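Local coordinates for ThiS/MoaD family protein (Amycolatopsis orientalis, PDB 4N6E) that probably serves as a small ubiquitin-like sulphur carrier that supplies sulphur to the thiosugar synthase BexX in 2-thiosugar biosynthesis, at residues A2-P8 with D77-I83; S20-K24 with D34-H39. All coordinates share one frame; numbering follows the deposited sequence.

How the interactions relate
The ubiquitin-like fold illustrates how one sheet can be secured both within its plane and across its face. Interaction 1 joins the first strand, 3-6, to the last, 80-88, in parallel pairing; interaction 2 sets strand 20-23 against helix 28-38, the element that follows it. Their centres lie about 10 Å apart, and they meet through strands 3-6 and 20-23, antiparallel neighbours with probable hydrogen bonds from Val3 N to Ala23 O and from Val5 N to Val21 O. In chain order both segments of interaction 2 fall between those of interaction 1. The N-terminal hairpin, its helix and the strand leading to the C-terminal tail thus form one compact unit.

Interaction 1: A2-P8 with D77-I83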
loop_
_atom_site.group_PDB
_atom_site.type_symbol
_atom_site.label_atom_id
_atom_site.label_comp_id
_atom_site.label_asym_id
_atom_site.label_seq_id
_atom_site.Cartn_x
_atom_site.Cartn_y
_atom_site.Cartn_z
ATOM N N ALA B 2 -52.638 16.655 25.697
ATOM C CA ALA B 2 -52.138 16.761 24.295
ATOM C C ALA B 2 -51.219 15.589 23.963
ATOM O O ALA B 2 -50.929 14.748 24.819
ATOM C CB ALA B 2 -51.412 18.086 24.090
ATOM N N VAL B 3 -50.778 15.542 22.710
ATOM C CA VAL B 3 -49.863 14.512 22.241
ATOM C C VAL B 3 -48.498 15.153 22.053
ATOM O O VAL B 3 -48.333 16.030 21.197
ATOM C CB VAL B 3 -50.331 13.916 20.899
ATOM C CG1 VAL B 3 -49.625 12.598 20.621
ATOM C CG2 VAL B 3 -51.839 13.718 20.907
ATOM N N THR B 4 -47.526 14.725 22.858
ATOM C CA THR B 4 -46.160 15.243 22.742
ATOM C C THR B 4 -45.380 14.518 21.616
ATOM O O THR B 4 -45.230 13.296 21.631
ATOM C CB THR B 4 -45.418 15.226 24.108
ATOM O OG1 THR B 4 -44.074 15.700 23.938
ATOM C CG2 THR B 4 -45.406 13.825 24.762
ATOM N N VAL B 5 -44.905 15.293 20.638
ATOM C CA VAL B 5 -44.277 14.768 19.418
ATOM C C VAL B 5 -42.770 15.039 19.402
ATOM O O VAL B 5 -42.370 16.190 19.394
ATOM C CB VAL B 5 -44.893 15.438 18.173
ATOM C CG1 VAL B 5 -44.182 15.017 16.896
ATOM C CG2 VAL B 5 -46.374 15.120 18.081
ATOM N N SER B 6 -41.945 13.989 19.370
ATOM C CA SER B 6 -40.477 14.142 19.318
ATOM C C SER B 6 -39.934 14.333 17.892
ATOM O O SER B 6 -40.127 13.481 17.016
ATOM C CB SER B 6 -39.790 12.942 19.962
ATOM O OG SER B 6 -40.101 12.870 21.342
ATOM N N ILE B 7 -39.243 15.452 17.669
ATOM C CA ILE B 7 -38.631 15.734 16.370
ATOM C C ILE B 7 -37.170 15.311 16.441
ATOM O O ILE B 7 -36.503 15.595 17.439
ATOM C CB ILE B 7 -38.691 17.233 16.003
ATOM C CG1 ILE B 7 -40.039 17.845 16.399
ATOM C CG2 ILE B 7 -38.436 17.437 14.512
ATOM C CD1 ILE B 7 -41.247 17.160 15.788
ATOM N N PRO B 8 -36.668 14.619 15.401
ATOM C CA PRO B 8 -35.234 14.352 15.325
ATOM C C PRO B 8 -34.428 15.571 14.827
ATOM O O PRO B 8 -34.868 16.300 13.924
ATOM C CB PRO B 8 -35.149 13.199 14.329
ATOM C CG PRO B 8 -36.293 13.437 13.417
ATOM C CD PRO B 8 -37.392 14.003 14.277
ATOM N N ASP B 77 -54.945 10.832 23.865
ATOM C CA ASP B 77 -54.398 12.040 24.480
ATOM C C ASP B 77 -53.398 11.663 25.565
ATOM O O ASP B 77 -53.733 10.909 26.473
ATOM C CB ASP B 77 -55.502 12.893 25.100
ATOM C CG ASP B 77 -54.983 14.225 25.597
ATOM O OD1 ASP B 77 -54.875 15.155 24.766
ATOM O OD2 ASP B 77 -54.664 14.333 26.805
ATOM N N GLY B 78 -52.185 12.209 25.480
ATOM C CA GLY B 78 -51.092 11.845 26.392
ATOM C C GLY B 78 -50.074 10.896 25.771
ATOM O O GLY B 78 -49.036 10.616 26.376
ATOM N N ASP B 79 -50.376 10.398 24.568
ATOM C CA ASP B 79 -49.454 9.543 23.822
ATOM C C ASP B 79 -48.235 10.347 23.370
ATOM O O ASP B 79 -48.331 11.553 23.141
ATOM C CB ASP B 79 -50.144 8.934 22.584
ATOM C CG ASP B 79 -51.049 7.741 22.920
ATOM O OD1 ASP B 79 -50.985 7.199 24.043
ATOM O OD2 ASP B 79 -51.824 7.327 22.033
ATOM N N THR B 80 -47.092 9.669 23.262
ATOM C CA THR B 80 -45.883 10.246 22.661
ATOM C C THR B 80 -45.702 9.694 21.250
ATOM O O THR B 80 -45.811 8.485 21.037
ATOM C CB THR B 80 -44.621 9.917 23.482
ATOM O OG1 THR B 80 -44.749 10.471 24.797
ATOM C CG2 THR B 80 -43.360 10.497 22.815
ATOM N N LEU B 81 -45.409 10.577 20.301
ATOM C CA LEU B 81 -45.240 10.191 18.908
ATOM C C LEU B 81 -43.824 10.545 18.423
ATOM O O LEU B 81 -43.464 11.727 18.329
ATOM C CB LEU B 81 -46.308 10.868 18.049
ATOM C CG LEU B 81 -46.448 10.382 16.599
ATOM C CD1 LEU B 81 -47.908 10.215 16.211
ATOM C CD2 LEU B 81 -45.747 11.297 15.600
ATOM N N THR B 82 -43.026 9.515 18.121
ATOM C CA THR B 82 -41.640 9.705 17.714
ATOM C C THR B 82 -41.462 9.540 16.215
ATOM O O THR B 82 -41.963 8.587 15.641
ATOM C CB THR B 82 -40.708 8.699 18.394
ATOM O OG1 THR B 82 -41.008 8.624 19.790
ATOM C CG2 THR B 82 -39.265 9.121 18.213
ATOM N N ILE B 83 -40.723 10.464 15.605
ATOM C CA ILE B 83 -40.310 10.373 14.205
ATOM C C ILE B 83 -38.847 9.948 14.127
ATOM O O ILE B 83 -37.975 10.587 14.701
ATOM C CB ILE B 83 -40.470 11.710 13.480
ATOM C CG1 ILE B 83 -41.875 12.268 13.711
ATOM C CG2 ILE B 83 -40.189 11.528 11.993
ATOM C CD1 ILE B 83 -42.152 13.591 13.017
#
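Val5 and Leu81 stand next to each other on one face of the parallel strand pair at the heart of a ubiquitin-like (beta-grasp) fold, where strands 3-6 and 80-83 diverge by only 18°. With CG1 of Val5 anti to the backbone N (chi1 175°), this methyl faces CD2 of Leu81 at 4.2 Å, and both side chains also touch Ile31 of helix 28-38, which packs over this face. The reverse face carries hydroxyl residues. Here Thr4 and Thr80 run alongside each other in the same sense, CG2 of Thr4 being 3.4 Å from OG1 of Thr80, and Ser6 and Thr82 form the next pair along. Between the faces, Leu81 N donates to Thr4 O at 3.0 Å, while Leu81 O accepts from Ser6 N at 2.9 Å, so Leu81 spends both its polar backbone atoms on strand 3-6, bracketing Val5. The next bonds on either side, Thr4 N to Asp79 O and Ile83 N to Ser6 O, are weak. Past the end of strand 3-6 the Pro8 ring crosses the Ile83 side chain at a slant, with CD of Pro8 3.9 Å from CB of Ile83. At the other end the Asp79 carboxylate turns to the backbone N of Lys76 and to ND2 of Asn61, whereas OD1 of Asp77 accepts Ala2 N at 2.8 Å on its syn side, 30° out of the carboxylate plane.

Interaction 2: S20-K24 with D34-H39; sequences SVEAK and DVESRH
Asp34 and Lys24 supply the hydrogen bond that ties the helix to the far end of strand 20-23. Lys24 N donates to Asp34 OD2 at 2.8 Å, nearly straight at 156°, and approaches from above the carboxylate plane rather than within it. The carboxylate reaches the strand because CG of Asp34 sits anti to the backbone N (chi1 -171°), extended from the helix over Ala23 and Lys24. An alanine here would remove that acceptor and is likely to leave Lys24 N without its mate and the strand end less firmly joined to the helix. Apolar packing lies further back along the strand. Val21 and Val35 meet almost perpendicularly, their CG2 methyls 3.7 Å apart, and the same methyl of Val35 meets CB of Ala23 at 4.0 Å. The other branch of Val21, CG1, comes to NE2 of His39 at 3.8 Å, the two side chains passing one another in opposing senses. Charged groups border this patch. NH2 of Arg38 comes within 2.8 Å of Glu22 O, at an angle too poor for a hydrogen bond, but it is 6.7 Å from OE1 of that residue, so any attraction between the two charges acts at a distance. With the strand and helix directions at 115° and their axes 8.8 Å apart, the arrangement is that of the beta-grasp fold, whose helix lies across one face of the sheet.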
loop_
_atom_site.group_PDB
_atom_site.type_symbol
_atom_site.label_atom_id
_atom_site.label_comp_id
_atom_site.label_asym_id
_atom_site.label_seq_id
_atom_site.Cartn_x
_atom_site.Cartn_y
_atom_site.Cartn_z
ATOM N N SER B 20 -39.258 19.139 20.361
ATOM C CA SER B 20 -40.545 18.613 20.780
ATOM C C SER B 20 -41.647 19.611 20.436
ATOM O O SER B 20 -41.426 20.819 20.494
ATOM C CB SER B 20 -40.531 18.352 22.285
ATOM O OG SER B 20 -41.848 18.299 22.787
ATOM N N VAL B 21 -42.820 19.108 20.058
ATOM C CA VAL B 21 -43.993 19.955 19.859
ATOM C C VAL B 21 -45.257 19.311 20.428
ATOM O O VAL B 21 -45.339 18.089 20.571
ATOM C CB VAL B 21 -44.224 20.313 18.373
ATOM C CG1 VAL B 21 -42.972 20.924 17.761
ATOM C CG2 VAL B 21 -44.673 19.103 17.574
ATOM N N GLU B 22 -46.232 20.157 20.754
ATOM C CA GLU B 22 -47.532 19.715 21.239
ATOM C C GLU B 22 -48.510 19.621 20.080
ATOM O O GLU B 22 -48.375 20.330 19.076
ATOM C CB GLU B 22 -48.066 20.686 22.290
ATOM C CG GLU B 22 -47.277 20.695 23.586
ATOM C CD GLU B 22 -47.347 19.366 24.308
ATOM O OE1 GLU B 22 -48.240 19.196 25.164
ATOM O OE2 GLU B 22 -46.520 18.484 24.000
ATOM N N ALA B 23 -49.493 18.735 20.219
ATOM C CA ALA B 23 -50.489 18.543 19.169
ATOM C C ALA B 23 -51.749 17.808 19.645
ATOM O O ALA B 23 -51.814 17.280 20.766
ATOM C CB ALA B 23 -49.862 17.817 17.984
ATOM N N LYS B 24 -52.745 17.801 18.758
ATOM C CA LYS B 24 -54.048 17.196 19.011
ATOM C C LYS B 24 -54.495 16.419 17.776
ATOM O O LYS B 24 -54.349 16.894 16.636
ATOM C CB LYS B 24 -55.086 18.280 19.341
ATOM C CG LYS B 24 -54.899 18.924 20.705
ATOM C CD LYS B 24 -55.766 20.167 20.880
ATOM C CE LYS B 24 -55.366 20.960 22.121
ATOM N NZ LYS B 24 -55.418 20.146 23.372
ATOM N N ASP B 34 -51.865 18.587 12.061
ATOM C CA ASP B 34 -51.904 19.557 13.168
ATOM C C ASP B 34 -50.536 20.208 13.423
ATOM O O ASP B 34 -50.458 21.355 13.877
ATOM C CB ASP B 34 -52.393 18.857 14.448
ATOM C CG ASP B 34 -52.679 19.825 15.586
ATOM O OD1 ASP B 34 -53.470 20.774 15.378
ATOM O OD2 ASP B 34 -52.128 19.621 16.697
ATOM N N VAL B 35 -49.467 19.466 13.147
ATOM C CA VAL B 35 -48.105 19.976 13.293
ATOM C C VAL B 35 -47.725 20.819 12.064
ATOM O O VAL B 35 -47.093 21.865 12.205
ATOM C CB VAL B 35 -47.104 18.821 13.565
ATOM C CG1 VAL B 35 -45.672 19.216 13.238
ATOM C CG2 VAL B 35 -47.191 18.384 15.022
ATOM N N GLU B 36 -48.125 20.365 10.875
ATOM C CA GLU B 36 -47.929 21.114 9.626
ATOM C C GLU B 36 -48.486 22.536 9.724
ATOM O O GLU B 36 -47.877 23.494 9.241
ATOM C CB GLU B 36 -48.610 20.378 8.463
ATOM C CG GLU B 36 -48.532 21.063 7.102
ATOM C CD GLU B 36 -47.157 20.964 6.456
ATOM O OE1 GLU B 36 -47.089 20.712 5.233
ATOM O OE2 GLU B 36 -46.138 21.131 7.162
ATOM N N SER B 37 -49.656 22.651 10.351
ATOM C CA SER B 37 -50.368 23.922 10.479
ATOM C C SER B 37 -49.544 24.960 11.235
ATOM O O SER B 37 -49.620 26.146 10.939
ATOM C CB SER B 37 -51.711 23.705 11.187
ATOM O OG SER B 37 -51.524 23.383 12.559
ATOM N N ARG B 38 -48.770 24.506 12.216
ATOM C CA ARG B 38 -47.840 25.376 12.922
ATOM C C ARG B 38 -46.508 25.508 12.172
ATOM O O ARG B 38 -45.971 26.610 12.038
ATOM C CB ARG B 38 -47.547 24.839 14.319
ATOM C CG ARG B 38 -48.756 24.559 15.195
ATOM C CD ARG B 38 -48.373 24.779 16.652
ATOM N NE ARG B 38 -48.966 23.819 17.578
ATOM C CZ ARG B 38 -48.745 23.812 18.892
ATOM N NH1 ARG B 38 -47.943 24.713 19.455
ATOM N NH2 ARG B 38 -49.329 22.896 19.653
ATOM N N HIS B 39 -45.987 24.379 11.690
ATOM C CA HIS B 39 -44.621 24.294 11.176
ATOM C C HIS B 39 -44.595 23.795 9.739
ATOM O O HIS B 39 -44.292 22.630 9.490
ATOM C CB HIS B 39 -43.818 23.339 12.050
ATOM C CG HIS B 39 -43.788 23.722 13.496
ATOM N ND1 HIS B 39 -43.053 24.787 13.970
ATOM C CD2 HIS B 39 -44.384 23.167 14.576
ATOM C CE1 HIS B 39 -43.207 24.878 15.280
ATOM N NE2 HIS B 39 -44.009 23.906 15.673
#